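Local coordinates for protein DyP2 (Amycolatopsis sp. ATCC 39116, PDB 4G2C) that probably works as a haem-dependent dye-decolourising peroxidase of a lignin-reactive bacterium, using peroxide to oxidise dyes and related substrates, at residues R274-N279 against A473-G478; A374-Y380 against G402-F408. One frame throughout, in Å; residues are numbered along the deposited sequence.

Interaction 1 of 2, residues R274-N279 against A473-G478; sequences RKLEQN and AVTMKG. With HEM (protoporphyrin IX containing Fe), chain C.
Glu277 O is gripped from several sides: Thr475 N donates to it at 2.8 Å, the CA-H of Val474 points at it, and a water that also bonds Thr475 OG1 lies within bonding range. This is an antiparallel pairing of neighbouring strands in the haem-side sheet, their N-to-C directions 144° apart. Glu277 with Thr475 is a hydrogen-bonded pair, closed in the other direction by Glu277 N to Thr475 O at 2.7 Å. Past the end of strand 274-278, Asn279 N bonds Ala473 O, while Asn279 OD1 turns the other way to cap Leu282 N at the start of a helix.

Arg274 and Met476 cross at about a right angle. A bend at chi2 (64°) brings Met476 SD over the centre of the guanidinium, 3.9 Å above its plane. The same sulfur accepts a weak bond from Gly478 N, and Asp150 forms a salt bridge to Arg274 NH2. On the face of Thr475, the aliphatic part of Lys477 runs alongside Glu277 CB. Glu277 OE2 and Lys477 NZ stay 4.5 Å apart, beyond a salt bridge; Glu277 OE2 bonds Asp400 N, and a water donating to Glu277 OE1 accepts a weak bond from Lys477 NZ.

Leu276, Gln278 and Val474 share the other face, which lines the haem pocket. Gln278 NE2, bonded to Glu213, lies 3.4 Å from haem CMB, and Val474 CG2 touches vinyl carbon CBB at 3.7 Å.

Interaction 2 of 2, residues A374-Y380 against G402-F408; sequences ARRGQTY and GLLFMAF. With HEM (protoporphyrin IX containing Fe), chain C; ACT (acetate ion), chain O; ACT (acetate ion), chain X.
Tyr380 lies flat on the backbone of Gly402: Gly402 N sits 3.6 Å above the ring centre, and Gly402 CA makes a CH-pi contact 4.0 Å from the centroid. With chi1 at 73°, CG stands between the backbone N and the carbonyl carbon, which folds the ring back over the facing strand. A CB on Gly402 would fall against Tyr380 CE2, so glycine suits the position. Beside it, Leu404 CD2 meets Tyr380 CD2 at 3.8 Å.

At the other end, the Arg376 and Phe408 side chains cross at about a right angle, guanidinium and ring planes 67° apart, with Arg376 CG 4.0 Å from Phe408 CD2. Ala374 CB lies over one guanidinium face, toward the rim. Arg376 NH1 donates to Arg375 O from above the carbonyl plane, while NE and NH2 reach Asn57 O and Ile58 O. Replacing Arg376 with an alanine would probably leave those two carbonyl oxygens without their donors and open a gap beside the Phe408 ring.

Arg375 projects from the face opposite to Tyr380 and Phe408, consistent with the distal arginine of DyP-type peroxidases. Its guanidinium holds haem O2A at its edge, in plane, with NH2 to O2A 2.6 Å, while one face rests over haem C4D. Phe405 CE1 approaches haem C2C at 3.4 Å.

Between the two bridged regions the pairing is interrupted at Gly377, although Arg376 N still bonds Met406 O at 2.8 Å. Backbone bonds of Leu403 with Leu276 and Phe405 with Arg274 put strand 267-278 on the other side of 402-409; away from the haem, Gln378 and Met406 pack on strand 66-74, and Leu404 reaches both that strand and strand 193-205.

In the fold
Of the four strands involved, 267-278 comes first along the chain, followed by 374-380, 402-409 and finally 474-484. Interaction 2 closes a loop of 21 residues that holds neither helix nor strand. It is nested inside the much longer loop of interaction 1, whose 193 intervening residues hold 39 helical and 17 strand residues. The centres of the two contacts are about 11 Å apart. Probable backbone hydrogen bonds link them, from Leu403 N to Leu276 O at 2.7 Å and from Phe405 N to Arg274 O at 2.9 Å. These bonds pair the two inner strands; with interactions 1 and 2 adding the outer ones, the four run in the order 374-380, 402-409, 267-278, 474-484 within one antiparallel sheet, and both contacts touch the haem.

Interaction 1 of 2, residues R274-N279 against A473-G478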
ATOM      1  N   ARG A 274       6.935   3.703  -4.040  1.00 24.85           N
ATOM      2  CA  ARG A 274       6.858   5.158  -4.214  1.00 22.65           C
ATOM      3  C   ARG A 274       7.086   5.872  -2.869  1.00 26.09           C
ATOM      4  O   ARG A 274       6.349   5.639  -1.906  1.00 23.14           O
ATOM      5  CB  ARG A 274       5.485   5.573  -4.759  1.00 21.77           C
ATOM      6  CG  ARG A 274       5.283   5.463  -6.264  1.00 21.87           C
ATOM      7  CD  ARG A 274       3.785   5.444  -6.633  1.00 21.81           C
ATOM      8  NE  ARG A 274       3.160   6.772  -6.597  1.00 22.67           N
ATOM      9  CZ  ARG A 274       3.222   7.632  -7.611  1.00 24.99           C
ATOM     10  NH1 ARG A 274       3.874   7.287  -8.708  1.00 19.95           N
ATOM     11  NH2 ARG A 274       2.642   8.825  -7.538  1.00 26.73           N
ATOM     12  N   LYS A 275       8.091   6.748  -2.810  1.00 25.45           N
ATOM     13  CA  LYS A 275       8.379   7.509  -1.590  1.00 22.50           C
ATOM     14  C   LYS A 275       7.508   8.749  -1.589  1.00 25.47           C
ATOM     15  O   LYS A 275       7.622   9.599  -2.483  1.00 23.92           O
ATOM     16  CB  LYS A 275       9.860   7.913  -1.523  1.00 28.68           C
ATOM     17  CG  LYS A 275      10.312   8.458  -0.169  1.00 21.90           C
ATOM     18  CD  LYS A 275      11.745   8.975  -0.235  1.00 26.07           C
ATOM     19  CE  LYS A 275      12.255   9.411   1.141  1.00 28.09           C
ATOM     20  NZ  LYS A 275      13.717   9.722   1.168  1.00 28.53           N
ATOM     21  N   LEU A 276       6.621   8.834  -0.599  1.00 23.59           N
ATOM     22  CA  LEU A 276       5.621   9.894  -0.551  1.00 25.20           C
ATOM     23  C   LEU A 276       5.850  10.739   0.690  1.00 25.95           C
ATOM     24  O   LEU A 276       5.681  10.274   1.819  1.00 24.88           O
ATOM     25  CB  LEU A 276       4.201   9.304  -0.534  1.00 19.06           C
ATOM     26  CG  LEU A 276       3.901   8.308  -1.658  1.00 22.68           C
ATOM     27  CD1 LEU A 276       2.530   7.654  -1.490  1.00 21.03           C
ATOM     28  CD2 LEU A 276       4.001   8.976  -3.028  1.00 23.78           C
ATOM     29  N   GLU A 277       6.237  11.984   0.480  1.00 25.38           N
ATOM     30  CA  GLU A 277       6.479  12.868   1.602  1.00 25.33           C
ATOM     31  C   GLU A 277       5.170  13.461   2.090  1.00 24.58           C
ATOM     32  O   GLU A 277       4.334  13.904   1.296  1.00 27.41           O
ATOM     33  CB  GLU A 277       7.461  13.978   1.223  1.00 25.89           C
ATOM     34  CG  GLU A 277       8.008  14.731   2.437  1.00 28.59           C
ATOM     35  CD  GLU A 277       8.928  15.862   2.038  1.00 29.01           C
ATOM     36  OE1 GLU A 277       8.426  16.876   1.508  1.00 28.20           O
ATOM     37  OE2 GLU A 277      10.151  15.731   2.247  1.00 29.85           O
ATOM     38  N   GLN A 278       5.005  13.468   3.407  1.00 26.43           N
ATOM     39  CA  GLN A 278       3.817  14.015   4.051  1.00 23.76           C
ATOM     40  C   GLN A 278       4.104  15.329   4.799  1.00 28.52           C
ATOM     41  O   GLN A 278       4.816  15.336   5.801  1.00 25.66           O
ATOM     42  CB  GLN A 278       3.273  12.995   5.050  1.00 25.01           C
ATOM     43  CG  GLN A 278       2.794  11.683   4.427  1.00 23.39           C
ATOM     44  CD  GLN A 278       2.166  10.767   5.468  1.00 25.49           C
ATOM     45  OE1 GLN A 278       2.814   9.851   5.983  1.00 26.64           O
ATOM     46  NE2 GLN A 278       0.909  11.018   5.789  1.00 21.28           N
ATOM     47  N   ASN A 279       3.549  16.435   4.316  1.00 26.74           N
ATOM     48  CA  ASN A 279       3.590  17.683   5.056  1.00 24.38           C
ATOM     49  C   ASN A 279       2.437  17.683   6.065  1.00 24.85           C
ATOM     50  O   ASN A 279       1.345  18.191   5.786  1.00 24.21           O
ATOM     51  CB  ASN A 279       3.486  18.874   4.097  1.00 28.15           C
ATOM     52  CG  ASN A 279       3.657  20.219   4.801  1.00 26.46           C
ATOM     53  OD1 ASN A 279       3.373  20.362   5.988  1.00 26.85           O
ATOM     54  ND2 ASN A 279       4.131  21.205   4.061  1.00 22.34           N
ATOM     55  N   ALA A 473      -0.794  17.889   0.249  1.00 27.61           N
ATOM     56  CA  ALA A 473       0.162  17.722   1.350  1.00 28.46           C
ATOM     57  C   ALA A 473       1.020  16.470   1.207  1.00 26.45           C
ATOM     58  O   ALA A 473       1.827  16.150   2.088  1.00 26.10           O
ATOM     59  CB  ALA A 473      -0.560  17.731   2.709  1.00 23.34           C
ATOM     60  N   VAL A 474       0.831  15.755   0.105  1.00 26.49           N
ATOM     61  CA  VAL A 474       1.624  14.567  -0.174  1.00 23.57           C
ATOM     62  C   VAL A 474       2.429  14.759  -1.453  1.00 24.12           C
ATOM     63  O   VAL A 474       1.881  15.120  -2.500  1.00 26.31           O
ATOM     64  CB  VAL A 474       0.736  13.313  -0.270  1.00 26.62           C
ATOM     65  CG1 VAL A 474       1.517  12.133  -0.863  1.00 21.63           C
ATOM     66  CG2 VAL A 474       0.141  12.973   1.115  1.00 23.29           C
ATOM     67  N   THR A 475       3.734  14.532  -1.364  1.00 21.75           N
ATOM     68  CA  THR A 475       4.607  14.731  -2.517  1.00 23.50           C
ATOM     69  C   THR A 475       5.378  13.478  -2.903  1.00 25.01           C
ATOM     70  O   THR A 475       6.109  12.909  -2.090  1.00 25.77           O
ATOM     71  CB  THR A 475       5.630  15.874  -2.269  1.00 25.08           C
ATOM     72  OG1 THR A 475       4.946  17.040  -1.798  1.00 26.03           O
ATOM     73  CG2 THR A 475       6.387  16.216  -3.553  1.00 23.06           C
ATOM     74  N   MET A 476       5.224  13.068  -4.156  1.00 27.90           N
ATOM     75  CA  MET A 476       5.953  11.924  -4.705  1.00 26.01           C
ATOM     76  C   MET A 476       7.425  12.302  -4.895  1.00 28.06           C
ATOM     77  O   MET A 476       7.739  13.221  -5.660  1.00 21.89           O
ATOM     78  CB  MET A 476       5.317  11.507  -6.041  1.00 25.53           C
ATOM     79  CG  MET A 476       6.188  10.680  -6.983  1.00 24.28           C
ATOM     80  SD  MET A 476       6.607   9.091  -6.269  1.00 28.69           S
ATOM     81  CE  MET A 476       7.245   8.238  -7.712  1.00 25.07           C
ATOM     82  N   LYS A 477       8.317  11.590  -4.205  1.00 28.24           N
ATOM     83  CA  LYS A 477       9.748  11.928  -4.201  1.00 30.07           C
ATOM     84  C   LYS A 477      10.574  11.028  -5.112  1.00 29.22           C
ATOM     85  O   LYS A 477      11.781  11.219  -5.250  1.00 28.01           O
ATOM     86  CB  LYS A 477      10.323  11.842  -2.781  1.00 25.82           C
ATOM     87  CG  LYS A 477       9.629  12.721  -1.770  1.00 27.20           C
ATOM     88  CD  LYS A 477       9.705  14.190  -2.163  1.00 26.98           C
ATOM     89  CE  LYS A 477      11.107  14.747  -1.974  1.00 33.83           C
ATOM     90  NZ  LYS A 477      11.101  16.235  -2.124  1.00 39.17           N
ATOM     91  N   GLY A 478       9.927  10.032  -5.707  1.00 27.84           N
ATOM     92  CA  GLY A 478      10.612   9.080  -6.562  1.00 21.65           C
ATOM     93  C   GLY A 478      10.167   7.661  -6.247  1.00 26.10           C
ATOM     94  O   GLY A 478       9.715   7.368  -5.136  1.00 22.82           O
TER
HETATM   95  CHA HEM C 501      -6.673   3.269   2.936  1.00 22.15           C
HETATM   96  CHB HEM C 501      -3.705   6.961   4.026  1.00 20.71           C
HETATM   97  CHC HEM C 501      -1.451   6.489  -0.252  1.00 21.54           C
HETATM   98  CHD HEM C 501      -4.894   3.376  -1.623  1.00 18.68           C
HETATM   99  C1A HEM C 501      -6.059   4.296   3.613  1.00 21.21           C
HETATM  100  C2A HEM C 501      -6.386   4.727   4.957  1.00 21.68           C
HETATM  101  C3A HEM C 501      -5.562   5.740   5.251  1.00 19.59           C
HETATM  102  C4A HEM C 501      -4.690   5.982   4.114  1.00 21.42           C
HETATM  103  CMA HEM C 501      -5.526   6.530   6.569  1.00 20.23           C
HETATM  104  CAA HEM C 501      -7.491   4.099   5.853  1.00 17.30           C
HETATM  105  CBA HEM C 501      -6.923   2.873   6.575  1.00 21.83           C
HETATM  106  CGA HEM C 501      -7.022   1.622   5.733  1.00 24.10           C
HETATM  107  O1A HEM C 501      -8.120   1.275   5.259  1.00 23.82           O
HETATM  108  O2A HEM C 501      -5.994   0.945   5.522  1.00 28.37           O
HETATM  109  C1B HEM C 501      -2.829   7.182   2.972  1.00 22.81           C
HETATM  110  C2B HEM C 501      -1.752   8.168   2.897  1.00 22.40           C
HETATM  111  C3B HEM C 501      -1.139   8.019   1.705  1.00 22.78           C
HETATM  112  C4B HEM C 501      -1.783   6.938   1.000  1.00 21.09           C
HETATM  113  CMB HEM C 501      -1.416   9.206   3.998  1.00 20.91           C
HETATM  114  CAB HEM C 501       0.067   8.789   1.122  1.00 21.85           C
HETATM  115  CBB HEM C 501       0.905   9.457   1.918  1.00 18.85           C
HETATM  116  C1C HEM C 501      -2.237   5.662  -1.023  1.00 23.66           C
HETATM  117  C2C HEM C 501      -2.073   5.413  -2.446  1.00 24.26           C
HETATM  118  C3C HEM C 501      -3.022   4.536  -2.814  1.00 20.73           C
HETATM  119  C4C HEM C 501      -3.809   4.214  -1.640  1.00 19.66           C
HETATM  120  CMC HEM C 501      -0.969   6.025  -3.355  1.00 18.99           C
HETATM  121  CAC HEM C 501      -3.293   3.982  -4.233  1.00 17.92           C
HETATM  122  CBC HEM C 501      -2.857   4.622  -5.330  1.00 19.74           C
HETATM  123  C1D HEM C 501      -5.646   3.020  -0.524  1.00 22.96           C
HETATM  124  C2D HEM C 501      -6.621   1.962  -0.523  1.00 22.93           C
HETATM  125  C3D HEM C 501      -7.146   1.934   0.904  1.00 24.59           C
HETATM  126  C4D HEM C 501      -6.466   2.971   1.613  1.00 22.17           C
HETATM  127  CMD HEM C 501      -7.015   1.060  -1.705  1.00 20.06           C
HETATM  128  CAD HEM C 501      -8.217   1.031   1.483  1.00 23.25           C
HETATM  129  CBD HEM C 501      -9.514   1.602   0.948  1.00 21.30           C
HETATM  130  CGD HEM C 501     -10.565   0.624   1.394  1.00 24.06           C
HETATM  131  O1D HEM C 501     -10.431  -0.579   1.046  1.00 18.78           O
HETATM  132  O2D HEM C 501     -11.492   1.057   2.130  1.00 25.23           O
HETATM  133  NA  HEM C 501      -5.025   5.067   3.136  1.00 16.48           N
HETATM  134  NB  HEM C 501      -2.804   6.456   1.797  1.00 24.81           N
HETATM  135  NC  HEM C 501      -3.310   4.913  -0.564  1.00 20.42           N
HETATM  136  ND  HEM C 501      -5.589   3.583   0.747  1.00 20.39           N
HETATM  137 FE   HEM C 501      -4.271   5.189   1.261  1.00 20.00          FE
HETATM  138  O   HOH W   1       4.553  17.010   0.840  1.00 23.53           O
HETATM  139  O   HOH W   2       8.977  18.628  -0.899  1.00 39.61           O

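Interaction 2 of 2, residues A374-Y380 against G402-F408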
ATOM      1  N   ALA A 374      -3.180  -5.407  -2.715  1.00 19.51           N
ATOM      2  CA  ALA A 374      -2.462  -5.610  -1.470  1.00 19.59           C
ATOM      3  C   ALA A 374      -1.470  -4.473  -1.177  1.00 23.45           C
ATOM      4  O   ALA A 374      -0.487  -4.300  -1.892  1.00 23.21           O
ATOM      5  CB  ALA A 374      -1.713  -6.914  -1.541  1.00 21.65           C
ATOM      6  N   ARG A 375      -1.720  -3.723  -0.110  1.00 22.22           N
ATOM      7  CA  ARG A 375      -0.834  -2.638   0.294  1.00 21.68           C
ATOM      8  C   ARG A 375       0.117  -3.152   1.373  1.00 26.91           C
ATOM      9  O   ARG A 375      -0.306  -3.844   2.308  1.00 26.21           O
ATOM     10  CB  ARG A 375      -1.646  -1.451   0.819  1.00 21.46           C
ATOM     11  CG  ARG A 375      -2.604  -0.809  -0.211  1.00 18.67           C
ATOM     12  CD  ARG A 375      -3.434   0.355   0.418  1.00 23.24           C
ATOM     13  NE  ARG A 375      -4.418  -0.177   1.365  1.00 22.14           N
ATOM     14  CZ  ARG A 375      -4.672   0.306   2.575  1.00 24.74           C
ATOM     15  NH1 ARG A 375      -4.035   1.391   3.029  1.00 22.87           N
ATOM     16  NH2 ARG A 375      -5.579  -0.304   3.332  1.00 22.29           N
ATOM     17  N   ARG A 376       1.398  -2.813   1.244  1.00 21.86           N
ATOM     18  CA  ARG A 376       2.418  -3.290   2.175  1.00 24.39           C
ATOM     19  C   ARG A 376       3.383  -2.173   2.544  1.00 24.44           C
ATOM     20  O   ARG A 376       4.573  -2.423   2.736  1.00 24.51           O
ATOM     21  CB  ARG A 376       3.216  -4.429   1.529  1.00 22.22           C
ATOM     22  CG  ARG A 376       2.365  -5.588   1.033  1.00 20.51           C
ATOM     23  CD  ARG A 376       1.915  -6.465   2.195  1.00 18.37           C
ATOM     24  NE  ARG A 376       1.212  -7.648   1.715  1.00 23.66           N
ATOM     25  CZ  ARG A 376      -0.111  -7.805   1.745  1.00 25.50           C
ATOM     26  NH1 ARG A 376      -0.882  -6.848   2.256  1.00 20.21           N
ATOM     27  NH2 ARG A 376      -0.661  -8.921   1.272  1.00 21.53           N
ATOM     28  N   GLY A 377       2.877  -0.944   2.634  1.00 27.56           N
ATOM     29  CA  GLY A 377       3.714   0.220   2.861  1.00 20.64           C
ATOM     30  C   GLY A 377       4.258   0.316   4.272  1.00 28.03           C
ATOM     31  O   GLY A 377       3.827  -0.404   5.171  1.00 23.67           O
ATOM     32  N   GLN A 378       5.234   1.196   4.468  1.00 24.62           N
ATOM     33  CA  GLN A 378       5.712   1.488   5.813  1.00 27.91           C
ATOM     34  C   GLN A 378       6.059   2.962   5.892  1.00 25.90           C
ATOM     35  O   GLN A 378       6.569   3.537   4.919  1.00 23.38           O
ATOM     36  CB  GLN A 378       6.913   0.608   6.182  1.00 24.95           C
ATOM     37  CG  GLN A 378       7.395   0.727   7.633  1.00 25.12           C
ATOM     38  CD  GLN A 378       6.291   0.538   8.655  1.00 23.88           C
ATOM     39  OE1 GLN A 378       5.462   1.423   8.851  1.00 26.35           O
ATOM     40  NE2 GLN A 378       6.278  -0.615   9.315  1.00 25.18           N
ATOM     41  N   THR A 379       5.734   3.587   7.025  1.00 19.79           N
ATOM     42  CA  THR A 379       6.093   4.993   7.234  1.00 22.73           C
ATOM     43  C   THR A 379       7.608   5.213   7.337  1.00 21.88           C
ATOM     44  O   THR A 379       8.366   4.314   7.711  1.00 23.32           O
ATOM     45  CB  THR A 379       5.438   5.558   8.508  1.00 23.86           C
ATOM     46  OG1 THR A 379       5.570   4.613   9.582  1.00 22.23           O
ATOM     47  CG2 THR A 379       3.960   5.843   8.263  1.00 21.64           C
ATOM     48  N   TYR A 380       8.048   6.418   7.020  1.00 25.88           N
ATOM     49  CA  TYR A 380       9.439   6.769   7.262  1.00 25.81           C
ATOM     50  C   TYR A 380       9.573   8.122   7.948  1.00 26.36           C
ATOM     51  O   TYR A 380       8.671   8.963   7.890  1.00 24.34           O
ATOM     52  CB  TYR A 380      10.223   6.778   5.957  1.00 20.72           C
ATOM     53  CG  TYR A 380       9.920   7.956   5.066  1.00 22.98           C
ATOM     54  CD1 TYR A 380      10.633   9.148   5.192  1.00 26.69           C
ATOM     55  CD2 TYR A 380       8.925   7.883   4.088  1.00 23.01           C
ATOM     56  CE1 TYR A 380      10.365  10.237   4.363  1.00 26.28           C
ATOM     57  CE2 TYR A 380       8.656   8.964   3.255  1.00 22.97           C
ATOM     58  CZ  TYR A 380       9.380  10.138   3.399  1.00 25.25           C
ATOM     59  OH  TYR A 380       9.125  11.220   2.582  1.00 25.93           O
ATOM     60  N   GLY A 402       6.941  10.602   6.106  1.00 24.58           N
ATOM     61  CA  GLY A 402       5.925  10.251   5.139  1.00 24.67           C
ATOM     62  C   GLY A 402       5.761   8.768   4.964  1.00 24.53           C
ATOM     63  O   GLY A 402       5.998   7.990   5.902  1.00 22.65           O
ATOM     64  N   LEU A 403       5.357   8.365   3.760  1.00 21.83           N
ATOM     65  CA  LEU A 403       5.057   6.962   3.527  1.00 22.54           C
ATOM     66  C   LEU A 403       5.904   6.337   2.439  1.00 20.08           C
ATOM     67  O   LEU A 403       5.970   6.837   1.317  1.00 19.20           O
ATOM     68  CB  LEU A 403       3.561   6.759   3.205  1.00 24.25           C
ATOM     69  CG  LEU A 403       3.072   5.320   2.932  1.00 25.09           C
ATOM     70  CD1 LEU A 403       3.139   4.437   4.186  1.00 23.44           C
ATOM     71  CD2 LEU A 403       1.638   5.331   2.372  1.00 20.99           C
ATOM     72  N   LEU A 404       6.532   5.218   2.777  1.00 20.94           N
ATOM     73  CA  LEU A 404       7.136   4.379   1.768  1.00 20.62           C
ATOM     74  C   LEU A 404       5.984   3.535   1.222  1.00 21.89           C
ATOM     75  O   LEU A 404       5.701   2.458   1.735  1.00 20.30           O
ATOM     76  CB  LEU A 404       8.253   3.505   2.359  1.00 20.04           C
ATOM     77  CG  LEU A 404       9.515   4.162   2.943  1.00 24.51           C
ATOM     78  CD1 LEU A 404      10.481   3.094   3.451  1.00 23.58           C
ATOM     79  CD2 LEU A 404      10.221   5.050   1.938  1.00 20.13           C
ATOM     80  N   PHE A 405       5.278   4.051   0.222  1.00 21.81           N
ATOM     81  CA  PHE A 405       4.131   3.318  -0.304  1.00 22.65           C
ATOM     82  C   PHE A 405       4.593   2.066  -1.036  1.00 19.11           C
ATOM     83  O   PHE A 405       5.452   2.128  -1.910  1.00 24.34           O
ATOM     84  CB  PHE A 405       3.272   4.197  -1.223  1.00 20.28           C
ATOM     85  CG  PHE A 405       2.099   3.459  -1.835  1.00 21.81           C
ATOM     86  CD1 PHE A 405       0.899   3.340  -1.146  1.00 19.29           C
ATOM     87  CD2 PHE A 405       2.213   2.860  -3.085  1.00 17.03           C
ATOM     88  CE1 PHE A 405      -0.173   2.650  -1.692  1.00 18.78           C
ATOM     89  CE2 PHE A 405       1.144   2.170  -3.641  1.00 20.61           C
ATOM     90  CZ  PHE A 405      -0.054   2.067  -2.946  1.00 21.94           C
ATOM     91  N   MET A 406       4.039   0.919  -0.672  1.00 21.48           N
ATOM     92  CA  MET A 406       4.371  -0.330  -1.364  1.00 21.47           C
ATOM     93  C   MET A 406       3.111  -1.140  -1.629  1.00 22.25           C
ATOM     94  O   MET A 406       2.197  -1.132  -0.808  1.00 21.35           O
ATOM     95  CB  MET A 406       5.382  -1.137  -0.539  1.00 19.54           C
ATOM     96  CG  MET A 406       6.735  -0.442  -0.423  1.00 24.78           C
ATOM     97  SD  MET A 406       7.945  -1.360   0.527  1.00 22.64           S
ATOM     98  CE  MET A 406       7.624  -0.660   2.152  1.00 22.53           C
ATOM     99  N   ALA A 407       3.059  -1.831  -2.772  1.00 22.12           N
ATOM    100  CA  ALA A 407       1.913  -2.690  -3.102  1.00 22.48           C
ATOM    101  C   ALA A 407       2.290  -3.785  -4.092  1.00 24.28           C
ATOM    102  O   ALA A 407       3.160  -3.592  -4.934  1.00 19.42           O
ATOM    103  CB  ALA A 407       0.756  -1.863  -3.651  1.00 16.95           C
ATOM    104  N   PHE A 408       1.639  -4.939  -3.970  1.00 21.34           N
ATOM    105  CA  PHE A 408       1.757  -5.994  -4.960  1.00 16.78           C
ATOM    106  C   PHE A 408       0.528  -5.968  -5.861  1.00 22.15           C
ATOM    107  O   PHE A 408      -0.597  -5.827  -5.374  1.00 21.65           O
ATOM    108  CB  PHE A 408       1.908  -7.358  -4.288  1.00 17.13           C
ATOM    109  CG  PHE A 408       3.248  -7.567  -3.648  1.00 20.90           C
ATOM    110  CD1 PHE A 408       4.390  -7.705  -4.430  1.00 20.09           C
ATOM    111  CD2 PHE A 408       3.374  -7.610  -2.272  1.00 20.81           C
ATOM    112  CE1 PHE A 408       5.639  -7.892  -3.852  1.00 22.27           C
ATOM    113  CE2 PHE A 408       4.611  -7.801  -1.688  1.00 21.91           C
ATOM    114  CZ  PHE A 408       5.754  -7.944  -2.485  1.00 23.89           C
TER
HETATM  115  CHA HEM C 501      -6.673   3.269   2.936  1.00 22.15           C
HETATM  116  CHB HEM C 501      -3.705   6.961   4.026  1.00 20.71           C
HETATM  117  CHC HEM C 501      -1.451   6.489  -0.252  1.00 21.54           C
HETATM  118  CHD HEM C 501      -4.894   3.376  -1.623  1.00 18.68           C
HETATM  119  C1A HEM C 501      -6.059   4.296   3.613  1.00 21.21           C
HETATM  120  C2A HEM C 501      -6.386   4.727   4.957  1.00 21.68           C
HETATM  121  C3A HEM C 501      -5.562   5.740   5.251  1.00 19.59           C
HETATM  122  C4A HEM C 501      -4.690   5.982   4.114  1.00 21.42           C
HETATM  123  CMA HEM C 501      -5.526   6.530   6.569  1.00 20.23           C
HETATM  124  CAA HEM C 501      -7.491   4.099   5.853  1.00 17.30           C
HETATM  125  CBA HEM C 501      -6.923   2.873   6.575  1.00 21.83           C
HETATM  126  CGA HEM C 501      -7.022   1.622   5.733  1.00 24.10           C
HETATM  127  O1A HEM C 501      -8.120   1.275   5.259  1.00 23.82           O
HETATM  128  O2A HEM C 501      -5.994   0.945   5.522  1.00 28.37           O
HETATM  129  C1B HEM C 501      -2.829   7.182   2.972  1.00 22.81           C
HETATM  130  C2B HEM C 501      -1.752   8.168   2.897  1.00 22.40           C
HETATM  131  C3B HEM C 501      -1.139   8.019   1.705  1.00 22.78           C
HETATM  132  C4B HEM C 501      -1.783   6.938   1.000  1.00 21.09           C
HETATM  133  CMB HEM C 501      -1.416   9.206   3.998  1.00 20.91           C
HETATM  134  CAB HEM C 501       0.067   8.789   1.122  1.00 21.85           C
HETATM  135  CBB HEM C 501       0.905   9.457   1.918  1.00 18.85           C
HETATM  136  C1C HEM C 501      -2.237   5.662  -1.023  1.00 23.66           C
HETATM  137  C2C HEM C 501      -2.073   5.413  -2.446  1.00 24.26           C
HETATM  138  C3C HEM C 501      -3.022   4.536  -2.814  1.00 20.73           C
HETATM  139  C4C HEM C 501      -3.809   4.214  -1.640  1.00 19.66           C
HETATM  140  CMC HEM C 501      -0.969   6.025  -3.355  1.00 18.99           C
HETATM  141  CAC HEM C 501      -3.293   3.982  -4.233  1.00 17.92           C
HETATM  142  CBC HEM C 501      -2.857   4.622  -5.330  1.00 19.74           C
HETATM  143  C1D HEM C 501      -5.646   3.020  -0.524  1.00 22.96           C
HETATM  144  C2D HEM C 501      -6.621   1.962  -0.523  1.00 22.93           C
HETATM  145  C3D HEM C 501      -7.146   1.934   0.904  1.00 24.59           C
HETATM  146  C4D HEM C 501      -6.466   2.971   1.613  1.00 22.17           C
HETATM  147  CMD HEM C 501      -7.015   1.060  -1.705  1.00 20.06           C
HETATM  148  CAD HEM C 501      -8.217   1.031   1.483  1.00 23.25           C
HETATM  149  CBD HEM C 501      -9.514   1.602   0.948  1.00 21.30           C
HETATM  150  CGD HEM C 501     -10.565   0.624   1.394  1.00 24.06           C
HETATM  151  O1D HEM C 501     -10.431  -0.579   1.046  1.00 18.78           O
HETATM  152  O2D HEM C 501     -11.492   1.057   2.130  1.00 25.23           O
HETATM  153  NA  HEM C 501      -5.025   5.067   3.136  1.00 16.48           N
HETATM  154  NB  HEM C 501      -2.804   6.456   1.797  1.00 24.81           N
HETATM  155  NC  HEM C 501      -3.310   4.913  -0.564  1.00 20.42           N
HETATM  156  ND  HEM C 501      -5.589   3.583   0.747  1.00 20.39           N
HETATM  157 FE   HEM C 501      -4.271   5.189   1.261  1.00 20.00          FE
HETATM  158  C   ACT O 513      -0.054   0.423   4.386  1.00 36.98           C
HETATM  159  O   ACT O 513      -0.485  -0.757   4.425  1.00 35.35           O
HETATM  160  OXT ACT O 513       0.160   0.929   3.253  1.00 39.10           O
HETATM  161  CH3 ACT O 513       0.203   1.194   5.646  1.00 37.98           C
HETATM  162  C   ACT X 522      -2.904  -9.401   4.619  1.00 37.13           C
HETATM  163  O   ACT X 522      -1.723  -9.044   4.834  1.00 35.06           O
HETATM  164  OXT ACT X 522      -3.236  -9.531   3.411  1.00 38.49           O
HETATM  165  CH3 ACT X 522      -3.859  -9.658   5.750  1.00 36.99           C
HETATM  166  O   HOH W   3      -2.847  -7.302  -5.111  1.00 19.08           O